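Local coordinates for anaphase-promoting complex subunit cut9 (Schizosaccharomyces pombe, PDB 2XPI), which serves in the anaphase-promoting complex, the ubiquitin ligase that controls progression through mitosis and G1, as a TPR-repeat subunit that homodimerizes and binds hcn1, at residues F396-S399 / S400-P404; E354-K357 / L358-S362; M449-M452 / Q453-N456. All blocks are in the same frame, centred on the assembly; numbering follows the deposited sequence.

From the N terminus the chain meets contact 2 first (354-362, start of helix 355-368, repeat TPR 8), then contact 1 (396-404, end of helix 389-402, TPR 9), then contact 3 (449-456, end of helix 442-454, TPR 11). Each closes no more than a helical turn or a cap; they run in series, none nested in or crossing another. Helix 373-385 ties the first two together, since side chains of both pack on it, although their centres stay about 20 Å apart. Contact 3 lies further along the superhelix, about 26 Å between centres from contact 1, where its side chains pack on helices 423-435, 457-470 and 475-487.

Contact 1: F396-S399 / S400-P404; sequences FSKS and STMDP
Lys398 and Met402, one turn apart at the end of helix 389-402, meet through their aliphatic parts. The methyl CE of Met402 lies against the lysine chain, 3.3 Å from Lys398 CG, with Lys398 CD and CE also close by. Met402 bends at its last torsion (chi3 -92°), which folds the methyl back over the preceding turn, while Lys398 runs out extended as far as CE. Beneath them the backbone bond from Met402 N to Lys398 O measures 2.9 Å, and Asp403 N, just beyond the helix, still reaches Ser399 O at 2.9 Å.

The closely packed side of the turn holds Phe396, Ser399 and Ser400, all buried; Ser400 OG is turned back over two carbonyls, 3.0 Å from Phe396 O and 3.2 Å from Ser397 O. On the solvent side Thr401 is exposed, yet its OG1 bonds to Ser397 O at 2.8 Å, tilted 30° from the carbonyl plane. Cutting Lys398 back to an alanine would probably strip the Met402 methyl of its lysine cover and leave Trp376 without its cation-pi partner.

That tryptophan belongs to helix 373-385, the first helix of TPR 9, where Ser399 OG also bonds to Ala373 O. Phe396 touches Leu377 of this helix and Phe413 of helix 407-420, and Ser400 packs on Trp410 of the latter.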
ATOM      1  N   PHE A 396      23.731  -0.848  14.179  1.00 44.69           N
ATOM      2  CA  PHE A 396      23.708   0.591  14.027  1.00 43.66           C
ATOM      3  C   PHE A 396      23.988   0.875  12.567  1.00 43.77           C
ATOM      4  O   PHE A 396      23.501   1.862  12.002  1.00 45.29           O
ATOM      5  CB  PHE A 396      24.748   1.263  14.914  1.00 45.11           C
ATOM      6  CG  PHE A 396      24.505   1.077  16.381  1.00 43.52           C
ATOM      7  CD1 PHE A 396      23.290   1.436  16.946  1.00 41.81           C
ATOM      8  CD2 PHE A 396      25.500   0.567  17.199  1.00 42.10           C
ATOM      9  CE1 PHE A 396      23.060   1.267  18.290  1.00 39.33           C
ATOM     10  CE2 PHE A 396      25.282   0.403  18.542  1.00 40.85           C
ATOM     11  CZ  PHE A 396      24.053   0.751  19.090  1.00 40.20           C
ATOM     12  N   SER A 397      24.765  -0.000  11.946  1.00 42.20           N
ATOM     13  CA  SER A 397      24.955   0.090  10.507  1.00 42.87           C
ATOM     14  C   SER A 397      23.632  -0.080   9.754  1.00 41.85           C
ATOM     15  O   SER A 397      23.335   0.674   8.834  1.00 43.93           O
ATOM     16  CB  SER A 397      25.943  -0.956  10.012  1.00 45.81           C
ATOM     17  OG  SER A 397      26.311  -0.666   8.674  1.00 49.86           O
ATOM     18  N   LYS A 398      22.850  -1.076  10.149  1.00 39.06           N
ATOM     19  CA  LYS A 398      21.630  -1.435   9.445  1.00 40.84           C
ATOM     20  C   LYS A 398      20.600  -0.320   9.572  1.00 43.53           C
ATOM     21  O   LYS A 398      19.923   0.038   8.612  1.00 46.40           O
ATOM     22  CB  LYS A 398      21.076  -2.728  10.033  1.00 42.01           C
ATOM     23  CG  LYS A 398      19.937  -3.337   9.264  1.00 43.58           C
ATOM     24  CD  LYS A 398      19.380  -4.541   9.989  1.00 46.26           C
ATOM     25  CE  LYS A 398      17.958  -4.834   9.500  1.00 50.97           C
ATOM     26  NZ  LYS A 398      17.858  -5.285   8.073  1.00 52.84           N
ATOM     27  N   SER A 399      20.512   0.231  10.775  1.00 42.40           N
ATOM     28  CA  SER A 399      19.578   1.287  11.120  1.00 41.33           C
ATOM     29  C   SER A 399      19.942   2.615  10.434  1.00 44.84           C
ATOM     30  O   SER A 399      19.089   3.287   9.887  1.00 45.10           O
ATOM     31  CB  SER A 399      19.573   1.425  12.647  1.00 38.52           C
ATOM     32  OG  SER A 399      18.927   2.584  13.088  1.00 36.40           O
ATOM     33  N   SER A 400      21.217   2.987  10.450  1.00 46.17           N
ATOM     34  CA  SER A 400      21.639   4.241   9.856  1.00 45.25           C
ATOM     35  C   SER A 400      21.591   4.157   8.331  1.00 49.81           C
ATOM     36  O   SER A 400      21.622   5.171   7.631  1.00 52.07           O
ATOM     37  CB  SER A 400      23.054   4.574  10.314  1.00 46.73           C
ATOM     38  OG  SER A 400      24.003   3.692   9.735  1.00 48.53           O
ATOM     39  N   THR A 401      21.546   2.936   7.814  1.00 50.67           N
ATOM     40  CA  THR A 401      21.414   2.718   6.385  1.00 50.17           C
ATOM     41  C   THR A 401      19.946   2.811   6.006  1.00 51.66           C
ATOM     42  O   THR A 401      19.598   3.406   4.987  1.00 52.95           O
ATOM     43  CB  THR A 401      21.901   1.326   5.993  1.00 48.94           C
ATOM     44  OG1 THR A 401      23.330   1.286   6.082  1.00 50.31           O
ATOM     45  CG2 THR A 401      21.456   0.974   4.564  1.00 46.98           C
ATOM     46  N   MET A 402      19.095   2.203   6.825  1.00 49.89           N
ATOM     47  CA  MET A 402      17.653   2.261   6.633  1.00 49.72           C
ATOM     48  C   MET A 402      17.127   3.686   6.710  1.00 51.46           C
ATOM     49  O   MET A 402      16.163   4.027   6.029  1.00 53.12           O
ATOM     50  CB  MET A 402      16.943   1.422   7.685  1.00 48.89           C
ATOM     51  CG  MET A 402      16.818  -0.040   7.332  1.00 48.94           C
ATOM     52  SD  MET A 402      15.890  -0.929   8.587  1.00 70.51           S
ATOM     53  CE  MET A 402      17.268  -1.437   9.583  1.00 92.58           C
ATOM     54  N   ASP A 403      17.756   4.502   7.556  1.00 50.49           N
ATOM     55  CA  ASP A 403      17.425   5.915   7.680  1.00 48.32           C
ATOM     56  C   ASP A 403      18.678   6.750   7.955  1.00 47.48           C
ATOM     57  O   ASP A 403      19.017   7.045   9.108  1.00 47.50           O
ATOM     58  CB  ASP A 403      16.377   6.143   8.768  1.00 49.21           C
ATOM     59  CG  ASP A 403      15.899   7.589   8.818  1.00 50.42           C
ATOM     60  OD1 ASP A 403      16.450   8.423   8.052  1.00 47.60           O
ATOM     61  OD2 ASP A 403      14.969   7.884   9.617  1.00 51.77           O
ATOM     62  N   PRO A 404      19.363   7.146   6.879  1.00 46.60           N
ATOM     63  CA  PRO A 404      20.627   7.879   6.945  1.00 44.21           C
ATOM     64  C   PRO A 404      20.482   9.192   7.688  1.00 44.33           C
ATOM     65  O   PRO A 404      21.477   9.823   8.027  1.00 46.30           O
ATOM     66  CB  PRO A 404      20.952   8.153   5.477  1.00 45.74           C
ATOM     67  CG  PRO A 404      20.125   7.190   4.681  1.00 45.76           C
ATOM     68  CD  PRO A 404      18.911   6.908   5.491  1.00 46.34           C
TER

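Contact 2: E354-K357 / L358-S362; sequences EKNK and LYLIS
Leu358 lies back over the first turn of helix 355-368, its methyl CD2 3.5 Å from Glu354 O. The same carbonyl takes the hydrogen bond of Leu358 N at 3.0 Å, with an N-H...O angle of 170°, so one oxygen meets both the amide and the side chain of one residue. Two residues on, Leu360 N bonds to Asn356 O at 3.0 Å while Leu360 CG lies over the same oxygen; Asn356 ND2 is farther off, 4.0 Å from that CG. The Asn356 side chain leaves with CG opposite the backbone N (chi1 -179°), and it passes the leucine at a slant. Ile361 brings CD1 over Lys357 O, the acceptor for its own N at 3.2 Å.

Behind this first shell, Leu358 O accepts from Ser362 N and, in the model, from its OG as well. Further out, Leu358 packs on Ile381 and Tyr382 of helix 373-385, and Tyr359 meets Tyr382 edge-to-face. Helix 355-368 is the second helix of TPR 8, a repeat that binds hcn1, and packs on the first, helix 342-352, where Ile361 lies on His345 and Leu349.

Glu354 sits at the N-cap position, so its carbonyl opens the series of i to i+4 bonds. Chemically, then, the backbone holds the turn; Leu358, Leu360 and Ile361 lie over carbonyl oxygens and probably help screen them from water, while the lysines and asparagine face the surface.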
ATOM      1  N   GLU A 354      20.353  -1.829  31.796  1.00 67.42           N
ATOM      2  CA  GLU A 354      19.197  -2.713  31.862  1.00 68.11           C
ATOM      3  C   GLU A 354      19.091  -3.688  30.683  1.00 67.95           C
ATOM      4  O   GLU A 354      18.229  -3.520  29.824  1.00 65.55           O
ATOM      5  CB  GLU A 354      17.929  -1.872  31.901  1.00 69.44           C
ATOM      6  CG  GLU A 354      17.987  -0.705  32.859  1.00 72.94           C
ATOM      7  CD  GLU A 354      17.239  -0.977  34.153  1.00 78.44           C
ATOM      8  OE1 GLU A 354      16.907  -2.157  34.414  1.00 81.15           O
ATOM      9  OE2 GLU A 354      16.973  -0.009  34.903  1.00 79.42           O
ATOM     10  N   LYS A 355      19.941  -4.715  30.655  1.00 70.49           N
ATOM     11  CA  LYS A 355      19.923  -5.691  29.563  1.00 72.41           C
ATOM     12  C   LYS A 355      18.533  -6.259  29.351  1.00 73.71           C
ATOM     13  O   LYS A 355      18.011  -6.247  28.238  1.00 74.57           O
ATOM     14  CB  LYS A 355      20.882  -6.860  29.828  1.00 76.11           C
ATOM     15  CG  LYS A 355      21.989  -6.588  30.829  1.00 79.75           C
ATOM     16  CD  LYS A 355      22.890  -7.816  31.004  1.00 83.76           C
ATOM     17  CE  LYS A 355      22.097  -9.122  31.168  1.00 86.37           C
ATOM     18  NZ  LYS A 355      21.570  -9.666  29.871  1.00 85.41           N
ATOM     19  N   ASN A 356      17.952  -6.779  30.426  1.00 75.10           N
ATOM     20  CA  ASN A 356      16.637  -7.395  30.380  1.00 75.56           C
ATOM     21  C   ASN A 356      15.617  -6.506  29.666  1.00 69.66           C
ATOM     22  O   ASN A 356      14.935  -6.944  28.738  1.00 67.99           O
ATOM     23  CB  ASN A 356      16.175  -7.726  31.800  1.00 83.40           C
ATOM     24  CG  ASN A 356      14.809  -8.399  31.834  1.00 90.33           C
ATOM     25  OD1 ASN A 356      13.942  -8.049  32.650  1.00 93.13           O
ATOM     26  ND2 ASN A 356      14.608  -9.371  30.945  1.00 91.84           N
ATOM     27  N   LYS A 357      15.524  -5.249  30.084  1.00 66.36           N
ATOM     28  CA  LYS A 357      14.558  -4.342  29.473  1.00 62.82           C
ATOM     29  C   LYS A 357      14.883  -4.064  28.012  1.00 61.19           C
ATOM     30  O   LYS A 357      13.986  -4.035  27.184  1.00 63.18           O
ATOM     31  CB  LYS A 357      14.429  -3.040  30.265  1.00 60.40           C
ATOM     32  CG  LYS A 357      13.895  -3.207  31.678  1.00 61.28           C
ATOM     33  CD  LYS A 357      13.243  -1.919  32.131  1.00 62.21           C
ATOM     34  CE  LYS A 357      12.852  -1.944  33.611  1.00 65.23           C
ATOM     35  NZ  LYS A 357      12.013  -3.128  33.953  1.00 68.81           N
ATOM     36  N   LEU A 358      16.165  -3.862  27.706  1.00 58.93           N
ATOM     37  CA  LEU A 358      16.639  -3.649  26.336  1.00 54.84           C
ATOM     38  C   LEU A 358      16.350  -4.863  25.465  1.00 55.30           C
ATOM     39  O   LEU A 358      16.057  -4.733  24.269  1.00 55.24           O
ATOM     40  CB  LEU A 358      18.151  -3.426  26.335  1.00 54.23           C
ATOM     41  CG  LEU A 358      18.825  -2.069  26.119  1.00 51.55           C
ATOM     42  CD1 LEU A 358      17.807  -0.932  26.004  1.00 49.99           C
ATOM     43  CD2 LEU A 358      19.827  -1.835  27.248  1.00 42.71           C
ATOM     44  N   TYR A 359      16.467  -6.043  26.064  1.00 55.80           N
ATOM     45  CA  TYR A 359      16.236  -7.301  25.357  1.00 58.44           C
ATOM     46  C   TYR A 359      14.768  -7.513  24.969  1.00 59.81           C
ATOM     47  O   TYR A 359      14.464  -7.892  23.837  1.00 59.64           O
ATOM     48  CB  TYR A 359      16.698  -8.470  26.214  1.00 61.44           C
ATOM     49  CG  TYR A 359      16.620  -9.797  25.500  1.00 64.66           C
ATOM     50  CD1 TYR A 359      17.579 -10.153  24.546  1.00 63.91           C
ATOM     51  CD2 TYR A 359      15.596 -10.701  25.780  1.00 66.98           C
ATOM     52  CE1 TYR A 359      17.518 -11.364  23.888  1.00 64.26           C
ATOM     53  CE2 TYR A 359      15.530 -11.923  25.132  1.00 68.03           C
ATOM     54  CZ  TYR A 359      16.493 -12.246  24.186  1.00 66.85           C
ATOM     55  OH  TYR A 359      16.431 -13.453  23.533  1.00 67.59           O
ATOM     56  N   LEU A 360      13.867  -7.278  25.917  1.00 60.95           N
ATOM     57  CA  LEU A 360      12.433  -7.382  25.666  1.00 63.20           C
ATOM     58  C   LEU A 360      11.971  -6.423  24.568  1.00 61.49           C
ATOM     59  O   LEU A 360      11.248  -6.815  23.641  1.00 64.04           O
ATOM     60  CB  LEU A 360      11.654  -7.100  26.951  1.00 66.07           C
ATOM     61  CG  LEU A 360      12.031  -7.933  28.184  1.00 68.97           C
ATOM     62  CD1 LEU A 360      11.363  -7.368  29.435  1.00 69.49           C
ATOM     63  CD2 LEU A 360      11.706  -9.430  27.999  1.00 70.41           C
ATOM     64  N   ILE A 361      12.388  -5.167  24.679  1.00 56.59           N
ATOM     65  CA  ILE A 361      12.009  -4.140  23.717  1.00 54.73           C
ATOM     66  C   ILE A 361      12.499  -4.445  22.301  1.00 54.47           C
ATOM     67  O   ILE A 361      11.744  -4.358  21.330  1.00 53.05           O
ATOM     68  CB  ILE A 361      12.561  -2.771  24.134  1.00 51.62           C
ATOM     69  CG1 ILE A 361      11.831  -2.269  25.378  1.00 52.99           C
ATOM     70  CG2 ILE A 361      12.411  -1.776  23.004  1.00 48.44           C
ATOM     71  CD1 ILE A 361      12.648  -1.298  26.193  1.00 53.50           C
ATOM     72  N   SER A 362      13.774  -4.786  22.179  1.00 55.21           N
ATOM     73  CA  SER A 362      14.314  -5.034  20.852  1.00 56.39           C
ATOM     74  C   SER A 362      13.550  -6.178  20.191  1.00 58.20           C
ATOM     75  O   SER A 362      13.320  -6.169  18.986  1.00 57.41           O
ATOM     76  CB  SER A 362      15.830  -5.298  20.894  1.00 54.34           C
ATOM     77  OG  SER A 362      16.213  -5.945  22.085  1.00 54.87           O
TER

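Contact 3: M449-M452 / Q453-N456; sequences MQHM and QLGN
His451 O and Met452 O hold the chain as it leaves helix 442-454 in a Schellman motif: Asn456 N bonds to the first at 2.9 Å, Gly455 N to the second at 2.9 Å, and Gly455 turns with a positive phi of 87°. The Gly455 N-H comes from above the plane of the Met452 carbonyl and not onto a lone pair. A beta carbon at Gly455 would run into the carbonyl oxygen of Leu454, which glycine avoids. In the last helical turn the bonds from Gln453 N to Met449 O and from Leu454 N to Gln450 O are weak.

Across the turn, His451 and Asn456 join by their side chains. Asn456 ND2 arrives at the ring edge, near its plane, and gives a weak hydrogen bond to His451 ND1 at 3.3 Å; the ring and amide planes are 34° apart. Such a donor would fit an ND1 that carries no proton. Leu454 approaches the same ring obliquely, its CD1 4.1 Å from His451 ND1. On the exposed side Gln453 lays CG over Met449 O, 3.2 Å away, the oxygen its N reaches weakly, and a bend at chi2 (-65°) keeps its amide near that carbonyl.

The exit leads into helix 457-470, with Asn456 at the N-cap position, though its side chain makes no capping bond and reaches His451 instead. The two helices form TPR 11, one of the repeats that bind hcn1. Tyr463 there meets the His451 ring nearly parallel, and Met452 packs on Ala460 and Leu464. From helix 475-487, Glu480 touches both methionines, and Val483 and Val484 add to Met452. Met449 also packs on a basic side chain of another protein chain, whereas Leu454 turns to His423 and Ile427 of helix 423-435.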
ATOM      1  N   MET A 449      37.101  13.585  22.460  1.00 42.58           N
ATOM      2  CA  MET A 449      37.587  12.395  23.149  1.00 40.99           C
ATOM      3  C   MET A 449      38.317  11.454  22.223  1.00 45.12           C
ATOM      4  O   MET A 449      39.298  10.801  22.611  1.00 48.40           O
ATOM      5  CB  MET A 449      36.429  11.651  23.787  1.00 38.44           C
ATOM      6  CG  MET A 449      35.729  12.458  24.891  1.00 39.46           C
ATOM      7  SD  MET A 449      34.242  11.601  25.431  1.00 54.92           S
ATOM      8  CE  MET A 449      35.023  10.049  25.889  1.00 36.11           C
ATOM      9  N   GLN A 450      37.838  11.384  20.995  1.00 44.71           N
ATOM     10  CA  GLN A 450      38.426  10.501  20.012  1.00 44.23           C
ATOM     11  C   GLN A 450      39.742  11.094  19.510  1.00 46.36           C
ATOM     12  O   GLN A 450      40.691  10.352  19.234  1.00 49.04           O
ATOM     13  CB  GLN A 450      37.441  10.278  18.863  1.00 44.87           C
ATOM     14  CG  GLN A 450      37.628   8.971  18.159  1.00 47.78           C
ATOM     15  CD  GLN A 450      37.497   7.810  19.104  1.00 50.17           C
ATOM     16  OE1 GLN A 450      38.252   6.842  19.030  1.00 54.60           O
ATOM     17  NE2 GLN A 450      36.554   7.908  20.019  1.00 48.30           N
ATOM     18  N   HIS A 451      39.811  12.425  19.396  1.00 44.37           N
ATOM     19  CA  HIS A 451      41.058  13.080  18.995  1.00 44.55           C
ATOM     20  C   HIS A 451      42.121  13.081  20.098  1.00 48.24           C
ATOM     21  O   HIS A 451      43.317  13.110  19.819  1.00 49.18           O
ATOM     22  CB  HIS A 451      40.808  14.484  18.457  1.00 44.22           C
ATOM     23  CG  HIS A 451      40.371  14.504  17.021  1.00 44.27           C
ATOM     24  ND1 HIS A 451      41.200  14.134  15.982  1.00 44.44           N
ATOM     25  CD2 HIS A 451      39.188  14.841  16.452  1.00 40.70           C
ATOM     26  CE1 HIS A 451      40.546  14.238  14.839  1.00 41.86           C
ATOM     27  NE2 HIS A 451      39.325  14.666  15.097  1.00 40.69           N
ATOM     28  N   MET A 452      41.688  13.028  21.349  1.00 51.15           N
ATOM     29  CA  MET A 452      42.611  12.758  22.442  1.00 54.90           C
ATOM     30  C   MET A 452      43.335  11.431  22.247  1.00 58.46           C
ATOM     31  O   MET A 452      44.554  11.364  22.394  1.00 60.81           O
ATOM     32  CB  MET A 452      41.885  12.763  23.777  1.00 53.07           C
ATOM     33  CG  MET A 452      41.751  14.140  24.331  1.00 54.08           C
ATOM     34  SD  MET A 452      41.284  14.142  26.051  1.00106.31           S
ATOM     35  CE  MET A 452      39.507  14.230  25.904  1.00 84.83           C
ATOM     36  N   GLN A 453      42.580  10.388  21.909  1.00 58.60           N
ATOM     37  CA  GLN A 453      43.142   9.069  21.627  1.00 60.19           C
ATOM     38  C   GLN A 453      44.253   9.129  20.591  1.00 60.46           C
ATOM     39  O   GLN A 453      45.275   8.474  20.734  1.00 63.50           O
ATOM     40  CB  GLN A 453      42.055   8.145  21.097  1.00 62.78           C
ATOM     41  CG  GLN A 453      40.867   8.064  21.985  1.00 64.75           C
ATOM     42  CD  GLN A 453      41.214   7.435  23.296  1.00 69.08           C
ATOM     43  OE1 GLN A 453      41.597   6.264  23.344  1.00 70.12           O
ATOM     44  NE2 GLN A 453      41.095   8.205  24.382  1.00 70.99           N
ATOM     45  N   LEU A 454      44.044   9.905  19.539  1.00 58.05           N
ATOM     46  CA  LEU A 454      45.019   9.998  18.470  1.00 59.23           C
ATOM     47  C   LEU A 454      46.228  10.831  18.880  1.00 61.03           C
ATOM     48  O   LEU A 454      47.261  10.824  18.203  1.00 61.45           O
ATOM     49  CB  LEU A 454      44.377  10.610  17.227  1.00 59.43           C
ATOM     50  CG  LEU A 454      43.313   9.724  16.596  1.00 60.31           C
ATOM     51  CD1 LEU A 454      42.720  10.367  15.358  1.00 60.38           C
ATOM     52  CD2 LEU A 454      43.907   8.366  16.272  1.00 62.13           C
ATOM     53  N   GLY A 455      46.089  11.565  19.978  1.00 60.65           N
ATOM     54  CA  GLY A 455      47.113  12.501  20.384  1.00 63.04           C
ATOM     55  C   GLY A 455      47.023  13.903  19.793  1.00 66.06           C
ATOM     56  O   GLY A 455      47.971  14.669  19.932  1.00 70.85           O
ATOM     57  N   ASN A 456      45.917  14.260  19.139  1.00 63.85           N
ATOM     58  CA  ASN A 456      45.754  15.638  18.675  1.00 64.95           C
ATOM     59  C   ASN A 456      45.110  16.467  19.767  1.00 64.17           C
ATOM     60  O   ASN A 456      43.909  16.688  19.766  1.00 66.35           O
ATOM     61  CB  ASN A 456      44.936  15.736  17.382  1.00 67.11           C
ATOM     62  CG  ASN A 456      45.281  14.639  16.388  1.00 72.70           C
ATOM     63  OD1 ASN A 456      46.322  13.993  16.505  1.00 76.62           O
ATOM     64  ND2 ASN A 456      44.400  14.413  15.407  1.00 72.29           N
TER